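Local coordinates for protein O-methyltransferase (Coxiella burnetii, PDB 3TR6) that probably transfers a methyl group from S-adenosylmethionine to an oxygen of its substrate, as a metal-containing member of the O-methyltransferase family, at residues A[142-147]-A[158-163]; A[147-150]-A[155-158]. All coordinates share one frame; numbering follows the deposited sequence.

Contact 1. Residues A[142-147]-A[158-163]; sequences DLIYID and EESLKL. With NI (nickel (II) ion), chain B; SAH (S-adenosyl-L-homocysteine), chain C.
I144 and S160 mark the closest backbone approach between strand 143-146 and the helical segment 158-163, their CA atoms 6.7 Å apart. The two axes come within 9.2 Å and run almost antiparallel, at 170°, so the helix lies along the strand. I144 and S160 carry most of the contact between them: CG2 and CD1, the ends of the two isoleucine branches, both reach the small side chain of the serine. I144 CG2 approaches S160 OG to 3.2 Å, while I144 CD1 lies 3.6 Å from CB of the same serine. With I144 CG1 anti to the carbonyl carbon (chi1 -59°) and the chain extended beyond it, CD1 also extends to L163, 4.1 Å from its CB. I146 adds its own CD1, 3.9 Å from S160 OG.

This is the strand-helix layer of a Rossmann-like methyltransferase: strand 141-146 lies inside the sheet, between strands 67-71 and 168-173, and helix 153-163 packs on one face. Beta-branched isoleucines suit both the extended backbone and the apolar layer, while serine is small enough to let the helix lie close. Its hydroxyl, buried among methyl groups, is satisfied within the helix by a hydrogen bond with the carbonyl oxygen of Y156. L163 also packs against L129 of helix 125-133.

Y145 points away from helix 158-163, and its hydroxyl is hydrogen-bonded with T48 and Q52. Just past the strand, the amino N of S-adenosylhomocysteine donates to D147 OD1 at 3.0 Å.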
loop_
_atom_site.group_PDB
_atom_site.type_symbol
_atom_site.label_atom_id
_atom_site.label_comp_id
_atom_site.label_asym_id
_atom_site.label_seq_id
_atom_site.Cartn_x
_atom_site.Cartn_y
_atom_site.Cartn_z
ATOM N N ASP A 142 12.581 -9.260 -6.937
ATOM C CA ASP A 142 11.569 -8.229 -7.120
ATOM C C ASP A 142 11.005 -7.743 -5.793
ATOM O O ASP A 142 10.793 -6.547 -5.597
ATOM C CB ASP A 142 10.440 -8.775 -7.990
ATOM C CG ASP A 142 10.922 -9.196 -9.361
ATOM O OD1 ASP A 142 11.688 -8.426 -9.985
ATOM O OD2 ASP A 142 10.545 -10.300 -9.807
ATOM N N LEU A 143 10.775 -8.681 -4.881
ATOM C CA LEU A 143 10.112 -8.383 -3.622
ATOM C C LEU A 143 10.680 -9.225 -2.493
ATOM O O LEU A 143 10.741 -10.450 -2.592
ATOM C CB LEU A 143 8.607 -8.634 -3.755
ATOM C CG LEU A 143 7.755 -8.544 -2.484
ATOM C CD1 LEU A 143 7.925 -7.195 -1.818
ATOM C CD2 LEU A 143 6.290 -8.805 -2.796
ATOM N N ILE A 144 11.095 -8.566 -1.418
ATOM C CA ILE A 144 11.573 -9.271 -0.235
ATOM C C ILE A 144 10.790 -8.867 1.024
ATOM O O ILE A 144 10.696 -7.685 1.360
ATOM C CB ILE A 144 13.085 -9.055 -0.017
ATOM C CG1 ILE A 144 13.872 -9.535 -1.237
ATOM C CG2 ILE A 144 13.559 -9.792 1.221
ATOM C CD1 ILE A 144 15.378 -9.328 -1.131
ATOM N N TYR A 145 10.230 -9.862 1.707
ATOM C CA TYR A 145 9.454 -9.640 2.924
ATOM C C TYR A 145 10.247 -10.085 4.146
ATOM O O TYR A 145 10.532 -11.272 4.315
ATOM C CB TYR A 145 8.124 -10.391 2.843
ATOM C CG TYR A 145 7.247 -10.289 4.077
ATOM C CD1 TYR A 145 6.903 -9.057 4.614
ATOM C CD2 TYR A 145 6.737 -11.431 4.681
ATOM C CE1 TYR A 145 6.087 -8.967 5.736
ATOM C CE2 TYR A 145 5.924 -11.356 5.794
ATOM C CZ TYR A 145 5.600 -10.124 6.322
ATOM O OH TYR A 145 4.787 -10.060 7.436
ATOM N N ILE A 146 10.605 -9.121 4.989
ATOM C CA ILE A 146 11.436 -9.380 6.158
ATOM C C ILE A 146 10.593 -9.506 7.419
ATOM O O ILE A 146 10.030 -8.521 7.896
ATOM C CB ILE A 146 12.462 -8.258 6.369
ATOM C CG1 ILE A 146 13.334 -8.088 5.119
ATOM C CG2 ILE A 146 13.297 -8.535 7.613
ATOM C CD1 ILE A 146 14.245 -6.887 5.170
ATOM N N ASP A 147 10.523 -10.716 7.968
ATOM C CA ASP A 147 9.667 -10.985 9.119
ATOM C C ASP A 147 10.194 -12.151 9.964
ATOM O O ASP A 147 9.476 -13.112 10.242
ATOM C CB ASP A 147 8.233 -11.245 8.645
ATOM C CG ASP A 147 7.256 -11.388 9.787
ATOM O OD1 ASP A 147 6.131 -11.878 9.551
ATOM O OD2 ASP A 147 7.614 -11.012 10.923
ATOM N N GLU A 158 19.837 -4.602 4.699
ATOM C CA GLU A 158 21.043 -4.284 3.948
ATOM C C GLU A 158 21.311 -5.324 2.865
ATOM O O GLU A 158 21.684 -4.988 1.742
ATOM C CB GLU A 158 22.237 -4.190 4.898
ATOM C CG GLU A 158 23.131 -3.002 4.625
ATOM C CD GLU A 158 22.373 -1.695 4.655
ATOM O OE1 GLU A 158 21.582 -1.487 5.596
ATOM O OE2 GLU A 158 22.562 -0.878 3.733
ATOM N N GLU A 159 21.111 -6.590 3.211
ATOM C CA GLU A 159 21.296 -7.683 2.268
ATOM C C GLU A 159 20.205 -7.680 1.202
ATOM O O GLU A 159 20.462 -7.988 0.037
ATOM C CB GLU A 159 21.309 -9.023 3.005
ATOM C CG GLU A 159 22.485 -9.196 3.950
ATOM C CD GLU A 159 23.796 -9.403 3.216
ATOM O OE1 GLU A 159 24.127 -10.570 2.912
ATOM O OE2 GLU A 159 24.495 -8.403 2.945
ATOM N N SER A 160 18.990 -7.326 1.605
ATOM C CA SER A 160 17.859 -7.306 0.688
ATOM C C SER A 160 18.006 -6.223 -0.377
ATOM O O SER A 160 17.505 -6.369 -1.489
ATOM C CB SER A 160 16.543 -7.135 1.450
ATOM O OG SER A 160 16.225 -8.306 2.179
ATOM N N LEU A 161 18.688 -5.135 -0.035
ATOM C CA LEU A 161 18.966 -4.092 -1.014
ATOM C C LEU A 161 19.867 -4.616 -2.125
ATOM O O LEU A 161 19.619 -4.377 -3.304
ATOM C CB LEU A 161 19.606 -2.873 -0.353
ATOM C CG LEU A 161 18.652 -1.766 0.089
ATOM C CD1 LEU A 161 19.433 -0.598 0.667
ATOM C CD2 LEU A 161 17.804 -1.315 -1.083
ATOM N N LYS A 162 20.914 -5.335 -1.740
ATOM C CA LYS A 162 21.856 -5.887 -2.704
ATOM C C LYS A 162 21.154 -6.849 -3.658
ATOM O O LYS A 162 21.458 -6.887 -4.849
ATOM C CB LYS A 162 22.999 -6.613 -1.984
ATOM C CG LYS A 162 23.856 -5.737 -1.077
ATOM C CD LYS A 162 24.898 -6.581 -0.349
ATOM C CE LYS A 162 25.900 -5.727 0.413
ATOM N NZ LYS A 162 25.298 -5.031 1.587
ATOM N N LEU A 163 20.211 -7.620 -3.123
ATOM C CA LEU A 163 19.536 -8.669 -3.883
ATOM C C LEU A 163 18.381 -8.158 -4.744
ATOM O O LEU A 163 17.889 -8.869 -5.624
ATOM C CB LEU A 163 19.031 -9.760 -2.937
ATOM C CG LEU A 163 20.087 -10.691 -2.342
ATOM C CD1 LEU A 163 19.617 -11.277 -1.022
ATOM C CD2 LEU A 163 20.452 -11.796 -3.327
HETATM NI NI NI B . 5.371 -10.452 12.061
HETATM N N SAH C . 5.872 -14.417 8.032
HETATM C CA SAH C . 5.599 -15.419 9.025
HETATM C CB SAH C . 6.020 -14.958 10.411
HETATM C CG SAH C . 7.212 -15.655 11.023
HETATM S SD SAH C . 7.591 -15.289 12.730
HETATM C C SAH C . 4.145 -15.739 9.032
HETATM O O SAH C . 3.644 -16.309 10.040
HETATM O OXT SAH C . 3.416 -15.448 8.049
HETATM C "C5'" SAH C . 9.353 -15.407 12.999
HETATM C "C4'" SAH C . 10.024 -16.536 12.428
HETATM O "O4'" SAH C . 11.450 -16.223 12.254
HETATM C "C3'" SAH C . 9.966 -17.693 13.347
HETATM O "O3'" SAH C . 9.382 -18.749 12.703
HETATM C "C2'" SAH C . 11.367 -18.003 13.671
HETATM O "O2'" SAH C . 11.565 -19.361 13.718
HETATM C "C1'" SAH C . 12.121 -17.410 12.538
HETATM N N9 SAH C . 13.536 -17.144 12.776
HETATM C C8 SAH C . 14.099 -16.720 13.918
HETATM N N7 SAH C . 15.419 -16.594 13.705
HETATM C C5 SAH C . 15.695 -16.936 12.430
HETATM C C6 SAH C . 16.868 -16.997 11.672
HETATM N N6 SAH C . 18.129 -16.649 12.244
HETATM N N1 SAH C . 16.789 -17.391 10.389
HETATM C C2 SAH C . 15.614 -17.723 9.838
HETATM N N3 SAH C . 14.474 -17.677 10.538
HETATM C C4 SAH C . 14.486 -17.289 11.830
#

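Contact 2. Residues A[147-150]-A[155-158]; sequences DADK and LYYE. With NI (nickel (II) ion), chain B; SAH (S-adenosyl-L-homocysteine), chain C.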
loop_
_atom_site.group_PDB
_atom_site.type_symbol
_atom_site.label_atom_id
_atom_site.label_comp_id
_atom_site.label_asym_id
_atom_site.label_seq_id
_atom_site.Cartn_x
_atom_site.Cartn_y
_atom_site.Cartn_z
ATOM N N ASP A 147 10.523 -10.716 7.968
ATOM C CA ASP A 147 9.667 -10.985 9.119
ATOM C C ASP A 147 10.194 -12.151 9.964
ATOM O O ASP A 147 9.476 -13.112 10.242
ATOM C CB ASP A 147 8.233 -11.245 8.645
ATOM C CG ASP A 147 7.256 -11.388 9.787
ATOM O OD1 ASP A 147 6.131 -11.878 9.551
ATOM O OD2 ASP A 147 7.614 -11.012 10.923
ATOM N N ALA A 148 11.456 -12.055 10.371
ATOM C CA ALA A 148 12.079 -13.081 11.202
ATOM C C ALA A 148 12.550 -12.497 12.534
ATOM O O ALA A 148 11.867 -11.669 13.132
ATOM C CB ALA A 148 13.235 -13.733 10.462
ATOM N N ASP A 149 13.714 -12.934 13.003
ATOM C CA ASP A 149 14.278 -12.391 14.235
ATOM C C ASP A 149 14.557 -10.898 14.079
ATOM O O ASP A 149 15.281 -10.484 13.173
ATOM C CB ASP A 149 15.547 -13.151 14.644
ATOM C CG ASP A 149 16.505 -13.368 13.481
ATOM O OD1 ASP A 149 16.067 -13.880 12.428
ATOM O OD2 ASP A 149 17.701 -13.027 13.621
ATOM N N LYS A 150 13.983 -10.092 14.969
ATOM C CA LYS A 150 14.027 -8.636 14.828
ATOM C C LYS A 150 15.420 -8.045 15.039
ATOM O O LYS A 150 15.726 -6.973 14.523
ATOM C CB LYS A 150 13.017 -7.963 15.764
ATOM C CG LYS A 150 11.614 -8.552 15.692
ATOM C CD LYS A 150 11.108 -8.661 14.258
ATOM C CE LYS A 150 9.756 -9.370 14.213
ATOM N NZ LYS A 150 9.385 -9.827 12.843
ATOM N N LEU A 155 20.573 -5.970 9.178
ATOM C CA LEU A 155 21.325 -6.898 8.343
ATOM C C LEU A 155 20.493 -7.368 7.151
ATOM O O LEU A 155 20.892 -7.184 6.002
ATOM C CB LEU A 155 21.780 -8.109 9.159
ATOM C CG LEU A 155 22.460 -9.227 8.360
ATOM C CD1 LEU A 155 23.739 -8.720 7.708
ATOM C CD2 LEU A 155 22.745 -10.426 9.245
ATOM N N TYR A 156 19.340 -7.975 7.432
ATOM C CA TYR A 156 18.443 -8.466 6.386
ATOM C C TYR A 156 18.054 -7.375 5.392
ATOM O O TYR A 156 17.922 -7.630 4.196
ATOM C CB TYR A 156 17.178 -9.060 7.001
ATOM C CG TYR A 156 17.417 -10.238 7.914
ATOM C CD1 TYR A 156 18.501 -11.089 7.721
ATOM C CD2 TYR A 156 16.550 -10.504 8.968
ATOM C CE1 TYR A 156 18.713 -12.166 8.558
ATOM C CE2 TYR A 156 16.758 -11.578 9.804
ATOM C CZ TYR A 156 17.838 -12.405 9.598
ATOM O OH TYR A 156 18.038 -13.474 10.441
ATOM N N TYR A 157 17.848 -6.166 5.900
ATOM C CA TYR A 157 17.495 -5.030 5.063
ATOM C C TYR A 157 18.647 -4.719 4.121
ATOM O O TYR A 157 18.464 -4.599 2.906
ATOM C CB TYR A 157 17.182 -3.813 5.941
ATOM C CG TYR A 157 16.920 -2.527 5.186
ATOM C CD1 TYR A 157 15.661 -2.245 4.672
ATOM C CD2 TYR A 157 17.926 -1.585 5.004
ATOM C CE1 TYR A 157 15.411 -1.069 3.989
ATOM C CE2 TYR A 157 17.688 -0.404 4.320
ATOM C CZ TYR A 157 16.427 -0.151 3.813
ATOM O OH TYR A 157 16.179 1.022 3.132
ATOM N N GLU A 158 19.837 -4.602 4.699
ATOM C CA GLU A 158 21.043 -4.284 3.948
ATOM C C GLU A 158 21.311 -5.324 2.865
ATOM O O GLU A 158 21.684 -4.988 1.742
ATOM C CB GLU A 158 22.237 -4.190 4.898
ATOM C CG GLU A 158 23.131 -3.002 4.625
ATOM C CD GLU A 158 22.373 -1.695 4.655
ATOM O OE1 GLU A 158 21.582 -1.487 5.596
ATOM O OE2 GLU A 158 22.562 -0.878 3.733
HETATM NI NI NI B . 5.371 -10.452 12.061
HETATM N N SAH C . 5.872 -14.417 8.032
HETATM C CA SAH C . 5.599 -15.419 9.025
HETATM C CB SAH C . 6.020 -14.958 10.411
HETATM C CG SAH C . 7.212 -15.655 11.023
HETATM S SD SAH C . 7.591 -15.289 12.730
HETATM C C SAH C . 4.145 -15.739 9.032
HETATM O O SAH C . 3.644 -16.309 10.040
HETATM O OXT SAH C . 3.416 -15.448 8.049
HETATM C "C5'" SAH C . 9.353 -15.407 12.999
HETATM C "C4'" SAH C . 10.024 -16.536 12.428
HETATM O "O4'" SAH C . 11.450 -16.223 12.254
HETATM C "C3'" SAH C . 9.966 -17.693 13.347
HETATM O "O3'" SAH C . 9.382 -18.749 12.703
HETATM C "C2'" SAH C . 11.367 -18.003 13.671
HETATM O "O2'" SAH C . 11.565 -19.361 13.718
HETATM C "C1'" SAH C . 12.121 -17.410 12.538
HETATM N N9 SAH C . 13.536 -17.144 12.776
HETATM C C8 SAH C . 14.099 -16.720 13.918
HETATM N N7 SAH C . 15.419 -16.594 13.705
HETATM C C5 SAH C . 15.695 -16.936 12.430
HETATM C C6 SAH C . 16.868 -16.997 11.672
HETATM N N6 SAH C . 18.129 -16.649 12.244
HETATM N N1 SAH C . 16.789 -17.391 10.389
HETATM C C2 SAH C . 15.614 -17.723 9.838
HETATM N N3 SAH C . 14.474 -17.677 10.538
HETATM C C4 SAH C . 14.486 -17.289 11.830
#
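The loop that follows strand 141-146 forms part of the cofactor and metal site, and helix 153-163 meets it through D149 and Y156. The phenol OH of Y156 donates a hydrogen bond to D149 OD1, 2.8 Å away. The acceptor uses its syn lone pair, on the side of the other carboxylate oxygen, and OD1 sits at the edge of the ring, near its plane. The carboxylate is itself turned 79° from that ring, so the two flat groups stand nearly at right angles. D149 CG lies between the backbone N and the carbonyl carbon (chi1 46°), which swings the carboxylate to the tyrosine; N152 holds OD2 by a second hydrogen bond. Beside this pair, A148 CB touches Y156 CE2 at 4.2 Å.

In this Rossmann-like fold the loop at the C-terminal end of the strand borders S-adenosylhomocysteine. A148, with only a methyl group, allows the ribose close: its CA is 3.4 Å from O4' of the ligand. D149 lies beside the adenine, its CB packing 3.6 Å from N7 of the ligand, while tyrosine gives the helix an arm long enough to bring its hydroxyl to the loop and ends in a donor for the carboxylate. Y156 also packs on A125 and L129 of helix 125-133.

At the start of the loop, D147 OD2 binds the nickel ion at 2.6 Å, in a site that also includes D173, which binds the same ion, and N174. K150 folds back, bent at chi2 (-50°), and its NZ forms a salt bridge with D147 OD2 at 2.9 Å. The same ammonium group donates to A148 O at 3.1 Å, in the carbonyl plane and on a lone pair, pinning the loop to itself.

How the contacts relate
Followed from the N-terminal side, the chain passes along strand 141-146, a central strand of the sheet, turns through the loop at 147-150 and returns along helix 153-163, a strand-to-helix half of a beta-alpha-beta crossover that continues into strand 168-173. Contact 2 closes the short loop at the turn, with four residues between its segments. Contact 1 closes the wider one, ten residues between its segments, and encloses contact 2. D147 and E158 belong to both. Where the two adjoin, I146 CD1 packs 3.7 Å from Y157 CA. Contact 1 thus joins the central sheet to its covering helix, whereas contact 2 ties the beginning of that helix to the cofactor loop.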